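Local coordinates for single-stranded DNA-binding protein WHY3, chloroplastic (Arabidopsis thaliana, PDB 4KOQ) that binds single-stranded DNA as a homotetramer, preserves plastid genome stability by preventing illegitimate recombination, and in the nucleus mediates repression of the kinesin gene KP1, at residues A21-R27 with F46-A52; Q66-L70 with R104-K108; I15-A21 with I137-E143; I75-V79 with I148-N152. All coordinates share one frame; numbering follows the deposited sequence.

Interaction 1 of 4, residues A21-R27 with F46-A52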
loop_
_atom_site.group_PDB
_atom_site.type_symbol
_atom_site.label_atom_id
_atom_site.label_comp_id
_atom_site.label_asym_id
_atom_site.label_seq_id
_atom_site.Cartn_x
_atom_site.Cartn_y
_atom_site.Cartn_z
ATOM N N ALA A 21 6.811 9.203 26.373
ATOM C CA ALA A 21 7.292 8.650 25.132
ATOM C C ALA A 21 6.536 7.351 24.819
ATOM O O ALA A 21 6.087 6.647 25.722
ATOM C CB ALA A 21 8.801 8.343 25.248
ATOM N N LEU A 22 6.444 7.029 23.538
ATOM C CA LEU A 22 5.845 5.786 23.058
ATOM C C LEU A 22 6.770 5.193 21.994
ATOM O O LEU A 22 7.173 5.899 21.079
ATOM C CB LEU A 22 4.492 6.103 22.390
ATOM C CG LEU A 22 3.809 4.955 21.646
ATOM C CD1 LEU A 22 3.510 3.773 22.552
ATOM C CD2 LEU A 22 2.556 5.454 20.943
ATOM N N THR A 23 7.115 3.928 22.122
ATOM C CA THR A 23 7.852 3.236 21.081
ATOM C C THR A 23 7.033 2.032 20.634
ATOM O O THR A 23 6.402 1.358 21.439
ATOM C CB THR A 23 9.247 2.755 21.593
ATOM O OG1 THR A 23 9.971 3.865 22.113
ATOM C CG2 THR A 23 10.037 2.164 20.491
ATOM N N ILE A 24 7.020 1.793 19.330
ATOM C CA ILE A 24 6.230 0.742 18.703
ATOM C C ILE A 24 7.145 -0.158 17.898
ATOM O O ILE A 24 7.831 0.305 16.981
ATOM C CB ILE A 24 5.182 1.331 17.748
ATOM C CG1 ILE A 24 4.318 2.324 18.529
ATOM C CG2 ILE A 24 4.321 0.256 17.143
ATOM C CD1 ILE A 24 3.331 3.068 17.699
ATOM N N GLU A 25 7.151 -1.432 18.264
ATOM C CA GLU A 25 8.036 -2.434 17.641
ATOM C C GLU A 25 7.263 -3.596 17.050
ATOM O O GLU A 25 6.458 -4.230 17.708
ATOM C CB GLU A 25 9.049 -3.006 18.648
ATOM C CG GLU A 25 10.057 -3.969 17.970
ATOM C CD GLU A 25 11.503 -3.444 17.837
ATOM O OE1 GLU A 25 12.000 -2.842 18.822
ATOM O OE2 GLU A 25 12.147 -3.653 16.753
ATOM N N PRO A 26 7.529 -3.917 15.793
ATOM C CA PRO A 26 6.827 -5.080 15.266
ATOM C C PRO A 26 7.428 -6.401 15.762
ATOM O O PRO A 26 8.620 -6.491 16.092
ATOM C CB PRO A 26 6.972 -4.922 13.756
ATOM C CG PRO A 26 8.010 -3.942 13.556
ATOM C CD PRO A 26 8.307 -3.209 14.771
ATOM N N ARG A 27 6.577 -7.411 15.813
ATOM C CA ARG A 27 6.947 -8.766 16.229
ATOM C C ARG A 27 6.401 -9.741 15.203
ATOM O O ARG A 27 5.228 -9.675 14.826
ATOM C CB ARG A 27 6.317 -9.071 17.578
ATOM C CG ARG A 27 6.897 -8.295 18.717
ATOM C CD ARG A 27 8.336 -8.752 18.945
ATOM N NE ARG A 27 8.865 -8.229 20.193
ATOM C CZ ARG A 27 9.807 -7.299 20.288
ATOM N NH1 ARG A 27 10.366 -6.769 19.211
ATOM N NH2 ARG A 27 10.205 -6.897 21.476
ATOM N N PHE A 46 2.332 -9.239 15.841
ATOM C CA PHE A 46 1.619 -8.165 16.562
ATOM C C PHE A 46 2.575 -7.002 16.705
ATOM O O PHE A 46 3.733 -7.094 16.282
ATOM C CB PHE A 46 1.140 -8.635 17.947
ATOM C CG PHE A 46 2.257 -9.081 18.869
ATOM C CD1 PHE A 46 2.774 -10.359 18.762
ATOM C CD2 PHE A 46 2.768 -8.242 19.847
ATOM C CE1 PHE A 46 3.810 -10.787 19.608
ATOM C CE2 PHE A 46 3.798 -8.667 20.697
ATOM C CZ PHE A 46 4.315 -9.948 20.563
ATOM N N LEU A 47 2.087 -5.904 17.286
ATOM C CA LEU A 47 2.915 -4.759 17.566
ATOM C C LEU A 47 3.027 -4.578 19.073
ATOM O O LEU A 47 2.018 -4.612 19.801
ATOM C CB LEU A 47 2.283 -3.466 16.987
ATOM C CG LEU A 47 2.179 -3.425 15.457
ATOM C CD1 LEU A 47 1.598 -2.116 14.961
ATOM C CD2 LEU A 47 3.501 -3.684 14.771
ATOM N N LEU A 48 4.241 -4.359 19.538
ATOM C CA LEU A 48 4.494 -4.103 20.942
ATOM C C LEU A 48 4.648 -2.605 21.176
ATOM O O LEU A 48 5.558 -1.960 20.644
ATOM C CB LEU A 48 5.801 -4.781 21.382
ATOM C CG LEU A 48 6.126 -4.640 22.878
ATOM C CD1 LEU A 48 4.994 -5.196 23.718
ATOM C CD2 LEU A 48 7.439 -5.328 23.219
ATOM N N LEU A 49 3.753 -2.070 21.983
ATOM C CA LEU A 49 3.772 -0.671 22.367
ATOM C C LEU A 49 4.375 -0.528 23.755
ATOM O O LEU A 49 3.947 -1.216 24.665
ATOM C CB LEU A 49 2.351 -0.139 22.473
ATOM C CG LEU A 49 1.347 -0.368 21.344
ATOM C CD1 LEU A 49 0.192 0.626 21.461
ATOM C CD2 LEU A 49 1.952 -0.271 20.020
ATOM N N GLN A 50 5.347 0.369 23.899
ATOM C CA GLN A 50 5.980 0.643 25.194
ATOM C C GLN A 50 5.815 2.101 25.530
ATOM O O GLN A 50 6.225 2.956 24.760
ATOM C CB GLN A 50 7.462 0.282 25.125
ATOM C CG GLN A 50 7.683 -1.157 24.612
ATOM C CD GLN A 50 9.130 -1.648 24.797
ATOM O OE1 GLN A 50 9.721 -1.522 25.876
ATOM N NE2 GLN A 50 9.689 -2.205 23.749
ATOM N N PHE A 51 5.199 2.391 26.677
ATOM C CA PHE A 51 4.920 3.768 27.085
ATOM C C PHE A 51 5.800 4.056 28.293
ATOM O O PHE A 51 5.894 3.208 29.199
ATOM C CB PHE A 51 3.465 3.947 27.549
ATOM C CG PHE A 51 2.394 3.784 26.460
ATOM C CD1 PHE A 51 2.030 2.532 25.984
ATOM C CD2 PHE A 51 1.705 4.900 25.996
ATOM C CE1 PHE A 51 1.045 2.403 25.031
ATOM C CE2 PHE A 51 0.710 4.772 25.057
ATOM C CZ PHE A 51 0.381 3.523 24.579
ATOM N N ALA A 52 6.410 5.228 28.315
ATOM C CA ALA A 52 7.206 5.641 29.489
ATOM C C ALA A 52 6.956 7.084 29.859
ATOM O O ALA A 52 6.888 7.968 28.991
ATOM C CB ALA A 52 8.676 5.433 29.197
#
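The beta hairpin of strands 20-33 and 39-56 brings Ala21 to Arg27 against Phe46 to Ala52 in antiparallel register. Four hydrogen-bonded pairs, Ala21-Ala52, Thr23-Gln50, Glu25-Leu48 and Arg27-Phe46, each carry two backbone bonds; Thr23 N to Gln50 O, at 2.9 Å, is representative. Pro26 stands opposite Leu47 in a non-hydrogen-bonded pair, so the missing N-H takes no bond from this pairing. Leu47 CD2 packs on Pro26 CB at 3.8 Å.

The face bearing Leu22, Ile24, Pro26, Leu47, Leu49 and Phe51 is apolar. Leu22 turns its CG away from its own backbone N (chi1 171°), which carries CD1 over the centre of the Phe51 ring, 3.7 Å from the centroid, a CH-pi contact. Next along, Ile24 CG2 and Leu49 CD2 lie side by side at 3.8 Å. In the Whirly fold this face of the first four-stranded sheet meets the second sheet, through Phe51 on Phe120 and Leu122, and helix 141-158, through Ile24 on Leu147; at its Pro26 end Trp161 of the second subunit also packs on it.

The other face is mixed in character. Arg27 lays CB over the Phe46 ring, 3.7 Å from its centroid, so its aliphatic stem covers one face of the ring, and NH2 lies 3.6 Å from Leu48 CD2. Thr23 OG1 is hydrogen-bonded to Ser14 OG, Gln50 OE1 to Lys65 NZ, and Glu25 OE2 accepts from Val11 N.

Interaction 2 of 4, residues Q66-L70 with R104-K108. With PO4 (phosphate ion), chain B.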
loop_
_atom_site.group_PDB
_atom_site.type_symbol
_atom_site.label_atom_id
_atom_site.label_comp_id
_atom_site.label_asym_id
_atom_site.label_seq_id
_atom_site.Cartn_x
_atom_site.Cartn_y
_atom_site.Cartn_z
ATOM N N GLN A 66 5.260 0.787 30.657
ATOM C CA GLN A 66 4.158 -0.134 30.604
ATOM C C GLN A 66 4.013 -0.553 29.160
ATOM O O GLN A 66 4.174 0.259 28.283
ATOM C CB GLN A 66 2.884 0.506 31.112
ATOM C CG GLN A 66 2.960 0.995 32.568
ATOM C CD GLN A 66 3.040 -0.107 33.576
ATOM O OE1 GLN A 66 2.688 -1.256 33.313
ATOM N NE2 GLN A 66 3.531 0.237 34.783
ATOM N N VAL A 67 3.709 -1.818 28.943
ATOM C CA VAL A 67 3.611 -2.341 27.582
ATOM C C VAL A 67 2.251 -2.927 27.254
ATOM O O VAL A 67 1.489 -3.368 28.127
ATOM C CB VAL A 67 4.686 -3.419 27.343
ATOM C CG1 VAL A 67 6.032 -2.881 27.800
ATOM C CG2 VAL A 67 4.338 -4.672 28.054
ATOM N N PHE A 68 1.938 -2.929 25.962
ATOM C CA PHE A 68 0.663 -3.418 25.503
ATOM C C PHE A 68 0.912 -4.060 24.142
ATOM O O PHE A 68 1.642 -3.499 23.333
ATOM C CB PHE A 68 -0.338 -2.259 25.409
ATOM C CG PHE A 68 -1.781 -2.712 25.229
ATOM C CD1 PHE A 68 -2.576 -2.943 26.336
ATOM C CD2 PHE A 68 -2.349 -2.846 23.962
ATOM C CE1 PHE A 68 -3.901 -3.333 26.200
ATOM C CE2 PHE A 68 -3.684 -3.253 23.816
ATOM C CZ PHE A 68 -4.451 -3.505 24.953
ATOM N N SER A 69 0.388 -5.260 23.928
ATOM C CA SER A 69 0.541 -5.970 22.659
ATOM C C SER A 69 -0.658 -5.796 21.746
ATOM O O SER A 69 -1.702 -6.405 21.987
ATOM C CB SER A 69 0.703 -7.462 22.941
ATOM O OG SER A 69 1.888 -7.685 23.687
ATOM N N LEU A 70 -0.500 -5.023 20.673
ATOM C CA LEU A 70 -1.603 -4.747 19.765
ATOM C C LEU A 70 -1.725 -5.844 18.742
ATOM O O LEU A 70 -0.778 -6.066 17.981
ATOM C CB LEU A 70 -1.318 -3.464 18.972
ATOM C CG LEU A 70 -1.823 -2.083 19.328
ATOM C CD1 LEU A 70 -1.631 -1.208 18.069
ATOM C CD2 LEU A 70 -3.256 -2.066 19.780
ATOM N N ARG A 104 -5.505 -5.714 34.871
ATOM C CA ARG A 104 -6.163 -5.351 33.629
ATOM C C ARG A 104 -5.353 -4.261 32.942
ATOM O O ARG A 104 -4.975 -3.302 33.577
ATOM C CB ARG A 104 -7.556 -4.834 33.947
ATOM C CG ARG A 104 -8.446 -4.569 32.762
ATOM C CD ARG A 104 -9.928 -4.588 33.172
ATOM N NE ARG A 104 -10.591 -3.293 33.006
ATOM C CZ ARG A 104 -10.842 -2.420 33.984
ATOM N NH1 ARG A 104 -10.494 -2.679 35.240
ATOM N NH2 ARG A 104 -11.450 -1.276 33.703
ATOM N N LYS A 105 -5.123 -4.412 31.647
ATOM C CA LYS A 105 -4.463 -3.360 30.868
ATOM C C LYS A 105 -5.471 -2.874 29.872
ATOM O O LYS A 105 -6.072 -3.663 29.157
ATOM C CB LYS A 105 -3.255 -3.889 30.133
ATOM C CG LYS A 105 -2.137 -4.403 31.030
ATOM C CD LYS A 105 -0.926 -4.791 30.168
ATOM C CE LYS A 105 0.293 -5.082 31.003
ATOM N NZ LYS A 105 1.433 -5.390 30.141
ATOM N N VAL A 106 -5.640 -1.559 29.838
ATOM C CA VAL A 106 -6.579 -0.942 28.967
ATOM C C VAL A 106 -5.876 0.104 28.134
ATOM O O VAL A 106 -5.282 1.048 28.678
ATOM C CB VAL A 106 -7.681 -0.221 29.758
ATOM C CG1 VAL A 106 -8.729 0.308 28.787
ATOM C CG2 VAL A 106 -8.318 -1.179 30.759
ATOM N N LEU A 107 -5.976 -0.046 26.816
ATOM C CA LEU A 107 -5.439 0.969 25.906
ATOM C C LEU A 107 -6.630 1.689 25.322
ATOM O O LEU A 107 -7.527 1.060 24.803
ATOM C CB LEU A 107 -4.651 0.343 24.766
ATOM C CG LEU A 107 -4.139 1.362 23.747
ATOM C CD1 LEU A 107 -3.082 2.257 24.361
ATOM C CD2 LEU A 107 -3.592 0.702 22.513
ATOM N N LYS A 108 -6.664 3.005 25.456
ATOM C CA LYS A 108 -7.712 3.796 24.838
ATOM C C LYS A 108 -7.116 4.807 23.871
ATOM O O LYS A 108 -6.086 5.426 24.156
ATOM C CB LYS A 108 -8.557 4.543 25.883
ATOM C CG LYS A 108 -9.785 5.156 25.300
ATOM C CD LYS A 108 -10.756 5.718 26.320
ATOM C CE LYS A 108 -12.072 6.044 25.644
ATOM N NZ LYS A 108 -12.819 7.069 26.410
HETATM P P PO4 B . -0.311 -7.251 26.829
HETATM O O1 PO4 B . 0.729 -6.258 27.256
HETATM O O2 PO4 B . -1.015 -7.828 28.032
HETATM O O3 PO4 B . -1.355 -6.644 25.956
HETATM O O4 PO4 B . 0.371 -8.339 26.023
HETATM O O HOH W 1 3.056 -3.321 31.415
#
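Lys105 spans the space between the two strands and hydrogen-bonds Val67. Its chain runs extended beyond CG, the full length needed to bring NZ to the far strand, where it donates to Val67 O at 2.9 Å. The ammonium group approaches tilted 34° from the carbonyl plane. NZ also binds O1 of a phosphate ion at 3.1 Å and a water that in turn donates to Gln66 OE1 and accepts from Val67 N, so three partners grip the ammonium group. The phosphate, probably from the crystallisation liquor, is held further by Ser69, through N to O3 at 3.0 Å and OG to O4 at 2.9 Å, and by His91. Lysine suits the place because its long chain carries a donor across to a carbonyl of the other sheet; the same charge helps hold the ion.

The backbone of Lys105 contributes as well: its O lies at the edge of the Phe68 ring, in plane, 3.7 Å from CE1. These strands belong to the two different four-stranded sheets of the Whirly fold and face one another across the interior, their axes 8.3 Å apart at 72°, so side chains make most of the contact.

Beyond Val106, which turns away toward Glu88 and Phe90, Leu107 points back across. Its CB sits over the centre of the Phe68 ring, 3.8 Å from the centroid, a CH-pi contact, while phosphate O3 lies over the opposite face, offset toward the rim. Leu107 CD2 reaches Leu70 CD2 at 3.9 Å, the two chains crossing at about a right angle. Leu49 and Phe51 of strand 39-56 also pack on Leu107.

Interaction 3 of 4, residues I15-A21 with I137-E143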
loop_
_atom_site.group_PDB
_atom_site.type_symbol
_atom_site.label_atom_id
_atom_site.label_comp_id
_atom_site.label_asym_id
_atom_site.label_seq_id
_atom_site.Cartn_x
_atom_site.Cartn_y
_atom_site.Cartn_z
ATOM N N ILE A 15 7.817 8.134 19.403
ATOM C CA ILE A 15 7.224 9.448 19.488
ATOM C C ILE A 15 7.554 9.966 20.859
ATOM O O ILE A 15 7.221 9.324 21.856
ATOM C CB ILE A 15 5.733 9.353 19.286
ATOM C CG1 ILE A 15 5.461 8.800 17.890
ATOM C CG2 ILE A 15 5.050 10.717 19.432
ATOM C CD1 ILE A 15 4.089 8.231 17.718
ATOM N N TYR A 16 8.232 11.108 20.903
ATOM C CA TYR A 16 8.700 11.680 22.153
ATOM C C TYR A 16 7.963 12.970 22.451
ATOM O O TYR A 16 7.964 13.891 21.643
ATOM C CB TYR A 16 10.181 11.982 22.029
ATOM C CG TYR A 16 11.027 10.785 21.772
ATOM C CD1 TYR A 16 11.307 9.890 22.775
ATOM C CD2 TYR A 16 11.546 10.537 20.505
ATOM C CE1 TYR A 16 12.070 8.786 22.544
ATOM C CE2 TYR A 16 12.322 9.433 20.269
ATOM C CZ TYR A 16 12.585 8.571 21.293
ATOM O OH TYR A 16 13.352 7.464 21.077
ATOM N N LYS A 17 7.286 13.030 23.591
ATOM C CA LYS A 17 6.557 14.214 23.924
ATOM C C LYS A 17 6.989 14.745 25.286
ATOM O O LYS A 17 7.867 14.180 25.949
ATOM C CB LYS A 17 5.038 13.949 23.881
ATOM C CG LYS A 17 4.493 13.695 22.463
ATOM C CD LYS A 17 4.632 14.929 21.545
ATOM C CE LYS A 17 4.445 14.553 20.090
ATOM N NZ LYS A 17 3.014 14.493 19.757
ATOM N N GLY A 18 6.332 15.817 25.713
ATOM C CA GLY A 18 6.725 16.515 26.918
ATOM C C GLY A 18 6.694 15.697 28.187
ATOM O O GLY A 18 7.588 15.818 29.026
ATOM N N LYS A 19 5.671 14.859 28.327
ATOM C CA LYS A 19 5.408 14.128 29.554
ATOM C C LYS A 19 5.545 12.625 29.392
ATOM O O LYS A 19 5.461 11.898 30.360
ATOM C CB LYS A 19 3.985 14.432 30.024
ATOM C CG LYS A 19 3.765 15.891 30.419
ATOM C CD LYS A 19 2.283 16.189 30.586
ATOM C CE LYS A 19 2.020 17.655 30.873
ATOM N NZ LYS A 19 0.562 17.966 30.775
ATOM N N ALA A 20 5.719 12.151 28.161
ATOM C CA ALA A 20 5.713 10.704 27.899
ATOM C C ALA A 20 6.343 10.434 26.540
ATOM O O ALA A 20 6.428 11.336 25.727
ATOM C CB ALA A 20 4.321 10.195 27.914
ATOM N N ALA A 21 6.811 9.203 26.373
ATOM C CA ALA A 21 7.292 8.650 25.132
ATOM C C ALA A 21 6.536 7.351 24.819
ATOM O O ALA A 21 6.087 6.647 25.722
ATOM C CB ALA A 21 8.801 8.343 25.248
ATOM N N ILE A 137 -0.286 9.995 26.074
ATOM C CA ILE A 137 0.586 10.693 25.137
ATOM C C ILE A 137 -0.261 11.215 23.995
ATOM O O ILE A 137 -1.083 10.501 23.447
ATOM C CB ILE A 137 1.736 9.822 24.682
ATOM C CG1 ILE A 137 2.769 10.669 23.906
ATOM C CG2 ILE A 137 1.216 8.659 23.853
ATOM C CD1 ILE A 137 4.001 9.921 23.432
ATOM N N PRO A 138 -0.133 12.498 23.691
ATOM C CA PRO A 138 -0.814 13.057 22.524
ATOM C C PRO A 138 -0.031 12.805 21.234
ATOM O O PRO A 138 1.207 12.868 21.215
ATOM C CB PRO A 138 -0.831 14.558 22.821
ATOM C CG PRO A 138 0.376 14.769 23.643
ATOM C CD PRO A 138 0.618 13.515 24.434
ATOM N N ILE A 139 -0.772 12.502 20.184
ATOM C CA ILE A 139 -0.217 12.117 18.881
ATOM C C ILE A 139 -0.850 13.096 17.895
ATOM O O ILE A 139 -2.079 13.164 17.813
ATOM C CB ILE A 139 -0.661 10.638 18.562
ATOM C CG1 ILE A 139 -0.221 9.658 19.681
ATOM C CG2 ILE A 139 -0.136 10.111 17.248
ATOM C CD1 ILE A 139 1.287 9.616 19.875
ATOM N N THR A 140 -0.048 13.846 17.156
ATOM C CA THR A 140 -0.592 14.768 16.147
ATOM C C THR A 140 -1.213 14.024 15.002
ATOM O O THR A 140 -0.920 12.844 14.777
ATOM C CB THR A 140 0.468 15.734 15.564
ATOM O OG1 THR A 140 1.449 15.002 14.813
ATOM C CG2 THR A 140 1.162 16.572 16.679
ATOM N N LYS A 141 -2.029 14.723 14.202
ATOM C CA LYS A 141 -2.611 14.125 12.998
ATOM C C LYS A 141 -1.501 13.573 12.073
ATOM O O LYS A 141 -1.670 12.495 11.490
ATOM C CB LYS A 141 -3.477 15.171 12.252
ATOM C CG LYS A 141 -4.106 14.702 10.969
ATOM C CD LYS A 141 -4.906 15.853 10.353
ATOM C CE LYS A 141 -5.538 15.493 9.032
ATOM N NZ LYS A 141 -6.004 16.747 8.335
ATOM N N ALA A 142 -0.399 14.311 11.945
ATOM C CA ALA A 142 0.732 13.900 11.100
ATOM C C ALA A 142 1.414 12.651 11.632
ATOM O O ALA A 142 1.743 11.735 10.891
ATOM C CB ALA A 142 1.725 15.008 11.009
ATOM N N GLU A 143 1.602 12.592 12.944
ATOM C CA GLU A 143 2.204 11.407 13.563
ATOM C C GLU A 143 1.268 10.212 13.444
ATOM O O GLU A 143 1.698 9.083 13.185
ATOM C CB GLU A 143 2.553 11.687 15.049
ATOM C CG GLU A 143 3.718 12.625 15.235
ATOM C CD GLU A 143 3.771 13.312 16.605
ATOM O OE1 GLU A 143 2.761 13.343 17.350
ATOM O OE2 GLU A 143 4.857 13.815 16.930
#
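Lys17 and Glu143 form the salt bridge at the heart of this contact, their side chains coming from opposite directions until NZ is 2.7 Å from OE1, on the syn lone pair. The same NZ donates to Pro138 O at 2.8 Å, approaching from above the carbonyl plane. Bends at chi2 (-65°) and chi4 (83°) fold the lysine back so that its ammonium group can serve both acceptors.

Hydrogen bonds within 137-143 fix the carboxylate that Lys17 finds. Thr140 and Glu143 make a capping box at the start of helix 141-158: Thr140 N donates to Glu143 OE1 at 2.9 Å, on the anti side and somewhat out of the carboxylate plane, and Glu143 N donates to Thr140 OG1 at 3.1 Å. Threonine suits an N-cap because its short hydroxyl reaches the exposed N-H groups of the first turn. OE1 takes two donors, and the neighbouring ammonium group would probably favour the ionised carboxylate.

Apolar contacts accompany the polar ones. Ile137 CG1 lies 3.8 Å from Lys17 CG, so the lysine's aliphatic part is used too, and Ile137 CB meets Ala20 CB at 4.2 Å. Ile15 CD1 meets Ile139 CD1 at 3.8 Å.

Residues 17-22 are probably required for single-stranded DNA binding, as in related proteins. They span the turn after strand 9-16 and the start of strand 20-33; this corner of the first sheet is fastened to the last strand of the second sheet, 131-140, and to the helix following it, while Lys141 bridges to Glu85 of the second subunit.

Interaction 4 of 4, residues I75-V79 with I148-N152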
loop_
_atom_site.group_PDB
_atom_site.type_symbol
_atom_site.label_atom_id
_atom_site.label_comp_id
_atom_site.label_asym_id
_atom_site.label_seq_id
_atom_site.Cartn_x
_atom_site.Cartn_y
_atom_site.Cartn_z
ATOM N N ILE A 75 -5.063 -3.437 15.423
ATOM C CA ILE A 75 -4.514 -2.611 14.385
ATOM C C ILE A 75 -5.598 -2.272 13.398
ATOM O O ILE A 75 -5.722 -1.140 12.962
ATOM C CB ILE A 75 -3.329 -3.296 13.682
ATOM C CG1 ILE A 75 -2.199 -3.500 14.679
ATOM C CG2 ILE A 75 -2.934 -2.452 12.474
ATOM C CD1 ILE A 75 -1.222 -4.629 14.355
ATOM N N GLY A 76 -6.430 -3.252 13.023
ATOM C CA GLY A 76 -7.522 -2.933 12.140
ATOM C C GLY A 76 -8.477 -1.875 12.679
ATOM O O GLY A 76 -8.958 -1.011 11.931
ATOM N N ASN A 77 -8.737 -1.916 13.977
ATOM C CA ASN A 77 -9.553 -0.882 14.566
ATOM C C ASN A 77 -8.942 0.495 14.396
ATOM O O ASN A 77 -9.632 1.443 14.055
ATOM C CB ASN A 77 -9.711 -1.146 16.038
ATOM C CG ASN A 77 -10.987 -0.584 16.576
ATOM O OD1 ASN A 77 -11.481 0.466 16.127
ATOM N ND2 ASN A 77 -11.580 -1.311 17.478
ATOM N N LEU A 78 -7.648 0.588 14.661
ATOM C CA LEU A 78 -6.943 1.871 14.595
ATOM C C LEU A 78 -6.922 2.415 13.198
ATOM O O LEU A 78 -7.039 3.616 13.007
ATOM C CB LEU A 78 -5.515 1.737 15.126
ATOM C CG LEU A 78 -5.460 1.486 16.628
ATOM C CD1 LEU A 78 -4.040 1.364 17.084
ATOM C CD2 LEU A 78 -6.123 2.646 17.315
ATOM N N VAL A 79 -6.728 1.565 12.191
ATOM C CA VAL A 79 -6.643 2.088 10.835
ATOM C C VAL A 79 -8.029 2.425 10.258
ATOM O O VAL A 79 -8.118 2.998 9.186
ATOM C CB VAL A 79 -5.911 1.136 9.795
ATOM C CG1 VAL A 79 -4.463 0.931 10.168
ATOM C CG2 VAL A 79 -6.640 -0.155 9.636
ATOM N N ILE A 148 -0.765 5.062 10.663
ATOM C CA ILE A 148 -1.662 4.431 9.703
ATOM C C ILE A 148 -0.919 3.827 8.513
ATOM O O ILE A 148 -1.200 2.683 8.102
ATOM C CB ILE A 148 -2.772 5.390 9.207
ATOM C CG1 ILE A 148 -3.675 5.836 10.351
ATOM C CG2 ILE A 148 -3.619 4.710 8.141
ATOM C CD1 ILE A 148 -4.606 6.969 9.932
ATOM N N SER A 149 0.017 4.573 7.934
ATOM C CA SER A 149 0.792 4.032 6.833
ATOM C C SER A 149 1.595 2.795 7.246
ATOM O O SER A 149 1.563 1.766 6.556
ATOM C CB SER A 149 1.682 5.116 6.214
ATOM O OG SER A 149 2.662 4.607 5.314
ATOM N N ALA A 150 2.298 2.880 8.394
ATOM C CA ALA A 150 3.118 1.784 8.880
ATOM C C ALA A 150 2.256 0.565 9.241
ATOM O O ALA A 150 2.657 -0.567 8.992
ATOM C CB ALA A 150 3.930 2.225 10.108
ATOM N N PHE A 151 1.083 0.815 9.833
ATOM C CA PHE A 151 0.168 -0.260 10.241
ATOM C C PHE A 151 -0.416 -0.986 9.013
ATOM O O PHE A 151 -0.491 -2.235 8.964
ATOM C CB PHE A 151 -1.000 0.276 11.106
ATOM C CG PHE A 151 -0.620 0.748 12.497
ATOM C CD1 PHE A 151 0.674 0.669 12.971
ATOM C CD2 PHE A 151 -1.591 1.251 13.345
ATOM C CE1 PHE A 151 0.990 1.100 14.249
ATOM C CE2 PHE A 151 -1.251 1.686 14.630
ATOM C CZ PHE A 151 0.009 1.605 15.063
ATOM N N ASN A 152 -0.849 -0.225 8.023
ATOM C CA ASN A 152 -1.321 -0.845 6.782
ATOM C C ASN A 152 -0.213 -1.626 6.080
ATOM O O ASN A 152 -0.447 -2.700 5.521
ATOM C CB ASN A 152 -1.947 0.186 5.854
ATOM C CG ASN A 152 -3.394 0.410 6.148
ATOM O OD1 ASN A 152 -4.141 -0.542 6.347
ATOM N ND2 ASN A 152 -3.812 1.675 6.179
HETATM O O HOH W 2 -6.533 3.014 6.556
#
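Phe151 meets Ile75 and Val79, one helical turn apart on helix 72-79, with its CB. Ile75 CG2 and Val79 CG1 each come to 3.6 Å from Phe151 CB, gripping the root of the side chain, and Val79 CG1 lies at the edge of the ring near its plane. Farther out, Leu78 CD1 touches Phe151 CE2 at 3.7 Å. Branched residues suit the first two places because a methyl close to the backbone can reach the neighbouring helix. Val79 also faces Asn152, whose OD1 is 4.1 Å from CG1.

These are two of the helices that accompany the two sheets of the Whirly fold; their short segments run roughly antiparallel, at 141°, with axes 9.9 Å apart. Beside Val79 a water joins them, donating to Val79 O and accepting from Asn152 ND2, each at 3.1 Å. Asparagine serves well there, as its amide can take up a water while its chain flanks valine.

Behind the first shell, Leu47 of strand 39-56 packs against both Ile75 and Phe151, and Leu70 backs Ile75 and Leu78. Val79 packs on Ala145 and Asn152 on Ser149, both of the third subunit.

From the N terminus, residues 15-21 open interaction 3 and, sharing Ala21, lead straight into interaction 1, which closes first, as the hairpin of the first sheet. Residues 66-70 open interaction 2 on the next strand, and helix 72-79 opens interaction 4. Interaction 2 then closes at 104-108, joining the two sheets. At 137-143 interaction 3 closes a span that encloses both interactions 1 and 2, binding the first turn to the second sheet's last strand and the long helix. That helix closes interaction 4 at 148-152, so interaction 4 crosses both 2 and 3. Leu47 links interactions 1 and 4, and Leu70 links 2 and 4.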